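Local coordinates for probable protein phosphatase 2C 50 (PDB 5ZCG), which probably removes phosphate from phosphoserine and phosphothreonine in target proteins as a magnesium-dependent phosphatase of the PP2C family, at residues A[5-10]-A[299-304]; A[177-180]-A[184-187]; A[189-194]-A[225-230]. The protein carries 5 engineered substitutions. All blocks are in the same frame, centred on the assembly; numbering follows the deposited sequence.

Contact 1 (5-10 with 299-304) joins an N-terminal strand to a helix near the C-terminal end of the chain, pressing helix 291-306 against edge strand 3-9 of the five-stranded antiparallel sheet. Contacts 2 and 3 both fall in the long sequence interval between its segments. They come one after the other along the chain, with centres 11 Å apart, and share helix 186-194: contact 2 fixes the start of the helix to the loop that follows strand 173-176, the opposite edge of the same sheet, and contact 3 holds its later turns to the loop before strand 231-236. Contact 1 lies apart at its own edge, its centre 25 Å from contact 2 and 31 Å from contact 3.

Contact 1 of 3, residues A[5-10]-A[299-304]; sequences GCASTR and YLMRLA
M301 carries this contact almost alone, reaching from helix 291-306 to lie across strand 3-9 between A7 and T9. Its sulfur rests on the helix-facing side of the strand backbone, with SD 3.4 Å from the backbone N of S8. A7 supports it from one direction, its CB 3.8 Å from M301 SD; the small alanine lets the thioether come close to the strand backbone. At the other end T9 offers its methyl branch, and CG2 of T9 lies 3.4 Å from M301 SD. The T9 hydroxyl is swung to the position opposite the backbone N (chi1 178°), which turns CG2 toward the helix and lets OG1 bond to the backbone N of G11. M301 begins extended, then bends at chi3 (112°), bringing CE to 3.8 Å from CB of T9, the two side chains crossing at a slant. Methionine suits this position because its long, unbranched, flexible chain can reach the strand backbone and its polarisable sulfur packs well against a peptide.

The fit is close only along this line. S8 is exposed, its CB directed away from the helix; its side chain meets M16, and it touches M301 through its backbone alone. No hydrogen bond spans the two segments, and the interface is small, with 176 Å² buried in all.

Strand and helix run nearly parallel, 26° apart with axes 8.1 Å from each other, as part of the PP2C alpha-beta-beta-alpha sandwich, in which helices flank a central pair of antiparallel sheets. Strand 3-9 pairs antiparallel with strand 313-319 through A7 with V315 and T9 with I313, while L300 of the helix reaches V315 and also V263 and A264 of helix 257-274. This helical layer thus covers the sheet right up to its edge strand.

Contact 2 of 3, residues A[177-180]-A[184-187]; sequences LSID and DRKD
R185 meets the loop at I179 and D180, mainly through its guanidinium nitrogen NH1. The one hydrogen bond across the segments runs from NH1 of R185 to O of D180, 3.2 Å long and bent to 139°, with the donor standing above the carbonyl plane. The O of I179 lies equally near NH1, at the edge of the guanidinium.

Van der Waals contact comes from I179, whose CG2 lies 4.0 Å from CD of R185, the two side chains crossing at about a right angle. This aliphatic branch suits the place because it lies against CD and NH1 of R185 and takes none of its N-H groups.

The charged interactions hold the arginine from its other side. D187, in the first turn of helix 186-194, takes NE and NH2 side-on, one to each carboxylate oxygen; NE of R185 reaches OD1 of D187 in 3.0 Å, almost straight at 176°. A bend at chi3 (80°) turns the guanidinium back to this partner. E231 adds a second salt bridge at NH2, while the carboxylate of D180 pairs elsewhere, with R165.

D187 and E231 thus offset the charge of R185, and the two-nitrogen grip of D187 is likely to fix the guanidinium plane, so that NH1 faces the loop carbonyls and ties the helix start to the loop after strand 173-176.

Contact 3 of 3, residues A[189-194]-A[225-230]; sequences RARIEA and FVIPKP
R191 stretches from helix 186-194 to the backbone of F225, where NH2 lies 3.0 Å from O of F225 in a hydrogen bond of 148°; NH1 adds a weak second bond to the same oxygen. Extended through chi2, the arginine chain then bends at chi3 (71°), which swings the guanidinium round to the loop. There it is sandwiched: CD1 of I227 sits 3.6 Å above the guanidinium plane, over its centre, and CG1 of I192 lies off-centre on the opposite face. I227 achieves this by holding CG1 between its backbone N and carbonyl carbon (chi1 52°), from where CD1 reaches across the flat group. Isoleucine suits both sites, since its aliphatic branches can lie over the faces of the guanidinium without competing for the N-H groups, which point outward in the plane. E188 supplies a salt bridge to NH1. A methionine in place of R191 would take away both donors to O of F225, and would probably leave that oxygen and the E188 charge without their mates and the helix less firmly held to the loop.

The F225 ring touches I192 more loosely, CD1 to CG2 of I192 being 4.3 Å. Both residues also pack on V207 of strand 205-207, and I192 reaches V199 of strand 199-201, while further along the same loop P228 and P230 lie against helix 99-118.

Contact 1 of 3, residues A[5-10]-A[299-304]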
loop_
_atom_site.group_PDB
_atom_site.type_symbol
_atom_site.label_atom_id
_atom_site.label_comp_id
_atom_site.label_asym_id
_atom_site.label_seq_id
_atom_site.Cartn_x
_atom_site.Cartn_y
_atom_site.Cartn_z
ATOM N N GLY A 5 18.303 9.472 12.476
ATOM C CA GLY A 5 17.181 10.052 13.187
ATOM C C GLY A 5 15.894 9.752 12.449
ATOM O O GLY A 5 15.879 9.584 11.228
ATOM N N CYS A 6 14.803 9.689 13.210
ATOM C CA CYS A 6 13.499 9.335 12.661
ATOM C C CYS A 6 12.425 10.214 13.283
ATOM O O CYS A 6 12.287 10.252 14.509
ATOM C CB CYS A 6 13.183 7.857 12.902
ATOM S SG CYS A 6 11.627 7.327 12.156
ATOM N N ALA A 7 11.680 10.922 12.440
ATOM C CA ALA A 7 10.547 11.734 12.865
ATOM C C ALA A 7 9.302 11.289 12.111
ATOM O O ALA A 7 9.327 11.175 10.884
ATOM C CB ALA A 7 10.812 13.220 12.620
ATOM N N SER A 8 8.216 11.047 12.841
ATOM C CA SER A 8 6.971 10.604 12.227
ATOM C C SER A 8 5.774 11.215 12.945
ATOM O O SER A 8 5.789 11.377 14.168
ATOM C CB SER A 8 6.861 9.079 12.247
ATOM O OG SER A 8 6.314 8.651 13.478
ATOM N N THR A 9 4.743 11.559 12.173
ATOM C CA THR A 9 3.493 12.057 12.732
ATOM C C THR A 9 2.331 11.683 11.822
ATOM O O THR A 9 2.459 11.657 10.593
ATOM C CB THR A 9 3.508 13.582 12.936
ATOM O OG1 THR A 9 2.234 14.009 13.438
ATOM C CG2 THR A 9 3.796 14.311 11.623
ATOM N N ARG A 10 1.187 11.404 12.445
ATOM C CA ARG A 10 -0.043 11.252 11.685
ATOM C C ARG A 10 -0.431 12.548 10.985
ATOM O O ARG A 10 -1.189 12.514 10.009
ATOM C CB ARG A 10 -1.164 10.774 12.611
ATOM C CG ARG A 10 -1.771 11.868 13.472
ATOM C CD ARG A 10 -2.694 11.285 14.533
ATOM N NE ARG A 10 -3.116 12.295 15.498
ATOM C CZ ARG A 10 -4.008 13.249 15.241
ATOM N NH1 ARG A 10 -4.575 13.325 14.043
ATOM N NH2 ARG A 10 -4.333 14.127 16.179
ATOM N N TYR A 299 12.983 18.553 11.373
ATOM C CA TYR A 299 12.812 19.721 10.519
ATOM C C TYR A 299 12.103 19.359 9.219
ATOM O O TYR A 299 11.231 20.101 8.762
ATOM C CB TYR A 299 14.170 20.362 10.238
ATOM C CG TYR A 299 14.104 21.814 9.819
ATOM C CD1 TYR A 299 13.744 22.167 8.528
ATOM C CD2 TYR A 299 14.411 22.832 10.716
ATOM C CE1 TYR A 299 13.688 23.485 8.138
ATOM C CE2 TYR A 299 14.358 24.159 10.335
ATOM C CZ TYR A 299 13.993 24.478 9.042
ATOM O OH TYR A 299 13.930 25.792 8.643
ATOM N N LEU A 300 12.462 18.226 8.605
ATOM C CA LEU A 300 11.793 17.829 7.363
ATOM C C LEU A 300 10.317 17.526 7.613
ATOM O O LEU A 300 9.446 17.930 6.832
ATOM C CB LEU A 300 12.494 16.620 6.740
ATOM C CG LEU A 300 13.765 16.967 5.950
ATOM C CD1 LEU A 300 14.510 15.712 5.506
ATOM C CD2 LEU A 300 13.468 17.873 4.755
ATOM N N MET A 301 10.017 16.808 8.702
ATOM C CA MET A 301 8.627 16.562 9.098
ATOM C C MET A 301 7.843 17.856 9.258
ATOM O O MET A 301 6.786 18.040 8.632
ATOM C CB MET A 301 8.603 15.756 10.404
ATOM C CG MET A 301 7.221 15.551 11.021
ATOM S SD MET A 301 7.178 14.207 12.227
ATOM C CE MET A 301 6.888 15.117 13.749
ATOM N N ARG A 302 8.360 18.762 10.081
ATOM C CA ARG A 302 7.663 20.012 10.338
ATOM C C ARG A 302 7.540 20.856 9.075
ATOM O O ARG A 302 6.521 21.532 8.878
ATOM C CB ARG A 302 8.371 20.792 11.450
ATOM C CG ARG A 302 7.897 20.425 12.850
ATOM C CD ARG A 302 9.049 20.306 13.833
ATOM N NE ARG A 302 10.134 21.242 13.542
ATOM C CZ ARG A 302 11.311 21.238 14.163
ATOM N NH1 ARG A 302 11.557 20.348 15.115
ATOM N NH2 ARG A 302 12.241 22.126 13.837
ATOM N N LEU A 303 8.547 20.807 8.201
ATOM C CA LEU A 303 8.477 21.495 6.919
ATOM C C LEU A 303 7.319 20.975 6.085
ATOM O O LEU A 303 6.522 21.757 5.552
ATOM C CB LEU A 303 9.792 21.301 6.159
ATOM C CG LEU A 303 9.859 21.853 4.736
ATOM C CD1 LEU A 303 9.404 23.317 4.709
ATOM C CD2 LEU A 303 11.261 21.703 4.172
ATOM N N ALA A 304 7.211 19.646 5.965
ATOM C CA ALA A 304 6.104 19.066 5.212
ATOM C C ALA A 304 4.770 19.510 5.793
ATOM O O ALA A 304 3.837 19.838 5.050
ATOM C CB ALA A 304 6.205 17.540 5.199
#

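Contact 2 of 3, residues A[177-180]-A[184-187]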
loop_
_atom_site.group_PDB
_atom_site.type_symbol
_atom_site.label_atom_id
_atom_site.label_comp_id
_atom_site.label_asym_id
_atom_site.label_seq_id
_atom_site.Cartn_x
_atom_site.Cartn_y
_atom_site.Cartn_z
ATOM N N LEU A 177 17.446 7.313 -5.532
ATOM C CA LEU A 177 17.803 5.907 -5.401
ATOM C C LEU A 177 16.610 4.986 -5.599
ATOM O O LEU A 177 16.746 3.765 -5.460
ATOM C CB LEU A 177 18.445 5.649 -4.033
ATOM C CG LEU A 177 19.803 6.319 -3.801
ATOM C CD1 LEU A 177 20.464 5.787 -2.538
ATOM C CD2 LEU A 177 20.719 6.130 -5.002
ATOM N N SER A 178 15.450 5.545 -5.930
ATOM C CA SER A 178 14.239 4.776 -6.151
ATOM C C SER A 178 13.326 5.596 -7.048
ATOM O O SER A 178 13.258 6.823 -6.915
ATOM C CB SER A 178 13.538 4.449 -4.827
ATOM O OG SER A 178 12.963 5.610 -4.242
ATOM N N ILE A 179 12.636 4.920 -7.959
ATOM C CA ILE A 179 11.678 5.557 -8.853
ATOM C C ILE A 179 10.286 5.135 -8.409
ATOM O O ILE A 179 9.988 3.935 -8.336
ATOM C CB ILE A 179 11.935 5.188 -10.320
ATOM C CG1 ILE A 179 13.386 5.495 -10.699
ATOM C CG2 ILE A 179 10.994 5.953 -11.232
ATOM C CD1 ILE A 179 14.190 4.271 -11.064
ATOM N N ASP A 180 9.435 6.123 -8.131
ATOM C CA ASP A 180 8.088 5.862 -7.639
ATOM C C ASP A 180 7.338 4.931 -8.579
ATOM O O ASP A 180 7.380 5.090 -9.801
ATOM C CB ASP A 180 7.313 7.174 -7.491
ATOM C CG ASP A 180 7.933 8.113 -6.473
ATOM O OD1 ASP A 180 9.024 7.795 -5.947
ATOM O OD2 ASP A 180 7.327 9.173 -6.202
ATOM N N ASP A 184 0.832 5.489 -13.975
ATOM C CA ASP A 184 1.026 6.079 -15.294
ATOM C C ASP A 184 2.468 6.000 -15.784
ATOM O O ASP A 184 2.742 6.428 -16.911
ATOM C CB ASP A 184 0.563 7.537 -15.302
ATOM C CG ASP A 184 1.336 8.401 -14.332
ATOM O OD1 ASP A 184 1.510 7.984 -13.169
ATOM O OD2 ASP A 184 1.765 9.504 -14.735
ATOM N N ARG A 185 3.394 5.486 -14.974
ATOM C CA ARG A 185 4.727 5.186 -15.481
ATOM C C ARG A 185 4.593 4.242 -16.671
ATOM O O ARG A 185 3.822 3.280 -16.624
ATOM C CB ARG A 185 5.586 4.558 -14.381
ATOM C CG ARG A 185 7.037 5.023 -14.372
ATOM C CD ARG A 185 7.792 4.484 -13.158
ATOM N NE ARG A 185 8.220 3.101 -13.347
ATOM C CZ ARG A 185 8.921 2.405 -12.456
ATOM N NH1 ARG A 185 9.276 2.960 -11.304
ATOM N NH2 ARG A 185 9.267 1.154 -12.715
ATOM N N LYS A 186 5.337 4.532 -17.744
ATOM C CA LYS A 186 5.075 3.890 -19.033
ATOM C C LYS A 186 5.190 2.374 -18.939
ATOM O O LYS A 186 4.327 1.641 -19.439
ATOM C CB LYS A 186 6.034 4.438 -20.092
ATOM C CG LYS A 186 5.805 3.866 -21.483
ATOM C CD LYS A 186 6.816 4.411 -22.484
ATOM C CE LYS A 186 6.154 4.776 -23.806
ATOM N NZ LYS A 186 4.994 3.894 -24.118
ATOM N N ASP A 187 6.236 1.883 -18.272
ATOM C CA ASP A 187 6.405 0.443 -18.132
ATOM C C ASP A 187 5.352 -0.158 -17.205
ATOM O O ASP A 187 4.860 -1.267 -17.450
ATOM C CB ASP A 187 7.814 0.131 -17.626
ATOM C CG ASP A 187 8.144 0.858 -16.331
ATOM O OD1 ASP A 187 7.447 1.844 -16.006
ATOM O OD2 ASP A 187 9.105 0.458 -15.644
#

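Contact 3 of 3, residues A[189-194]-A[225-230]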
loop_
_atom_site.group_PDB
_atom_site.type_symbol
_atom_site.label_atom_id
_atom_site.label_comp_id
_atom_site.label_asym_id
_atom_site.label_seq_id
_atom_site.Cartn_x
_atom_site.Cartn_y
_atom_site.Cartn_z
ATOM N N ARG A 189 2.233 1.049 -16.639
ATOM C CA ARG A 189 0.979 1.017 -17.383
ATOM C C ARG A 189 0.998 -0.090 -18.426
ATOM O O ARG A 189 -0.002 -0.790 -18.613
ATOM C CB ARG A 189 0.711 2.363 -18.050
ATOM C CG ARG A 189 -0.542 2.352 -18.915
ATOM C CD ARG A 189 -0.551 3.485 -19.929
ATOM N NE ARG A 189 -0.936 4.763 -19.335
ATOM C CZ ARG A 189 -2.181 5.085 -18.997
ATOM N NH1 ARG A 189 -3.165 4.216 -19.179
ATOM N NH2 ARG A 189 -2.441 6.273 -18.465
ATOM N N ALA A 190 2.123 -0.254 -19.129
ATOM C CA ALA A 190 2.216 -1.319 -20.123
ATOM C C ALA A 190 2.015 -2.686 -19.483
ATOM O O ALA A 190 1.288 -3.526 -20.023
ATOM C CB ALA A 190 3.563 -1.247 -20.843
ATOM N N ARG A 191 2.622 -2.918 -18.316
ATOM C CA ARG A 191 2.462 -4.199 -17.630
ATOM C C ARG A 191 1.016 -4.424 -17.197
ATOM O O ARG A 191 0.439 -5.500 -17.432
ATOM C CB ARG A 191 3.407 -4.253 -16.428
ATOM C CG ARG A 191 3.130 -5.370 -15.445
ATOM C CD ARG A 191 4.130 -5.337 -14.298
ATOM N NE ARG A 191 3.900 -4.204 -13.406
ATOM C CZ ARG A 191 2.977 -4.187 -12.450
ATOM N NH1 ARG A 191 2.833 -3.116 -11.676
ATOM N NH2 ARG A 191 2.202 -5.247 -12.263
ATOM N N ILE A 192 0.408 -3.409 -16.572
ATOM C CA ILE A 192 -0.971 -3.538 -16.100
ATOM C C ILE A 192 -1.913 -3.790 -17.274
ATOM O O ILE A 192 -2.774 -4.676 -17.225
ATOM C CB ILE A 192 -1.384 -2.285 -15.303
ATOM C CG1 ILE A 192 -0.649 -2.233 -13.960
ATOM C CG2 ILE A 192 -2.897 -2.248 -15.090
ATOM C CD1 ILE A 192 -0.633 -0.856 -13.329
ATOM N N GLU A 193 -1.763 -3.010 -18.348
ATOM C CA GLU A 193 -2.628 -3.160 -19.513
ATOM C C GLU A 193 -2.392 -4.485 -20.224
ATOM O O GLU A 193 -3.330 -5.051 -20.798
ATOM C CB GLU A 193 -2.420 -1.988 -20.473
ATOM C CG GLU A 193 -3.104 -0.701 -20.022
ATOM C CD GLU A 193 -2.739 0.494 -20.882
ATOM O OE1 GLU A 193 -3.326 1.581 -20.678
ATOM O OE2 GLU A 193 -1.864 0.348 -21.761
ATOM N N ALA A 194 -1.158 -4.999 -20.200
ATOM C CA ALA A 194 -0.905 -6.314 -20.770
ATOM C C ALA A 194 -1.593 -7.397 -19.961
ATOM O O ALA A 194 -1.996 -8.424 -20.520
ATOM C CB ALA A 194 0.595 -6.584 -20.844
ATOM N N PHE A 225 -2.430 -7.039 -10.720
ATOM C CA PHE A 225 -2.058 -5.722 -11.225
ATOM C C PHE A 225 -1.106 -5.001 -10.273
ATOM O O PHE A 225 -0.160 -4.344 -10.720
ATOM C CB PHE A 225 -3.317 -4.890 -11.479
ATOM C CG PHE A 225 -4.391 -5.638 -12.226
ATOM C CD1 PHE A 225 -4.181 -6.060 -13.530
ATOM C CD2 PHE A 225 -5.606 -5.932 -11.621
ATOM C CE1 PHE A 225 -5.159 -6.756 -14.220
ATOM C CE2 PHE A 225 -6.592 -6.629 -12.307
ATOM C CZ PHE A 225 -6.367 -7.040 -13.611
ATOM N N VAL A 226 -1.338 -5.105 -8.966
ATOM C CA VAL A 226 -0.442 -4.545 -7.959
ATOM C C VAL A 226 0.430 -5.681 -7.434
ATOM O O VAL A 226 -0.081 -6.657 -6.880
ATOM C CB VAL A 226 -1.229 -3.859 -6.829
ATOM C CG1 VAL A 226 -0.283 -3.258 -5.803
ATOM C CG2 VAL A 226 -2.148 -2.781 -7.404
ATOM N N ILE A 227 1.739 -5.566 -7.606
ATOM C CA ILE A 227 2.656 -6.662 -7.299
ATOM C C ILE A 227 3.605 -6.208 -6.208
ATOM O O ILE A 227 3.856 -4.998 -6.029
ATOM C CB ILE A 227 3.418 -7.133 -8.562
ATOM C CG1 ILE A 227 4.073 -5.941 -9.262
ATOM C CG2 ILE A 227 2.488 -7.903 -9.495
ATOM C CD1 ILE A 227 5.120 -6.330 -10.278
ATOM N N PRO A 228 4.189 -7.156 -5.449
ATOM C CA PRO A 228 5.123 -6.776 -4.384
ATOM C C PRO A 228 6.579 -6.842 -4.812
ATOM O O PRO A 228 7.460 -7.066 -3.976
ATOM C CB PRO A 228 4.823 -7.806 -3.296
ATOM C CG PRO A 228 4.478 -9.069 -4.095
ATOM C CD PRO A 228 3.896 -8.609 -5.429
ATOM N N LYS A 229 6.849 -6.627 -6.096
ATOM C CA LYS A 229 8.196 -6.821 -6.616
ATOM C C LYS A 229 8.980 -5.526 -6.484
ATOM O O LYS A 229 8.565 -4.506 -7.052
ATOM C CB LYS A 229 8.166 -7.261 -8.069
ATOM C CG LYS A 229 9.528 -7.200 -8.752
ATOM C CD LYS A 229 9.711 -8.330 -9.746
ATOM C CE LYS A 229 11.051 -8.243 -10.461
ATOM N NZ LYS A 229 12.183 -8.637 -9.578
ATOM N N PRO A 230 10.105 -5.516 -5.780
ATOM C CA PRO A 230 10.847 -4.271 -5.584
ATOM C C PRO A 230 11.809 -4.004 -6.734
ATOM O O PRO A 230 12.222 -4.905 -7.467
ATOM C CB PRO A 230 11.621 -4.534 -4.286
ATOM C CG PRO A 230 11.889 -6.011 -4.320
ATOM C CD PRO A 230 10.722 -6.649 -5.065
#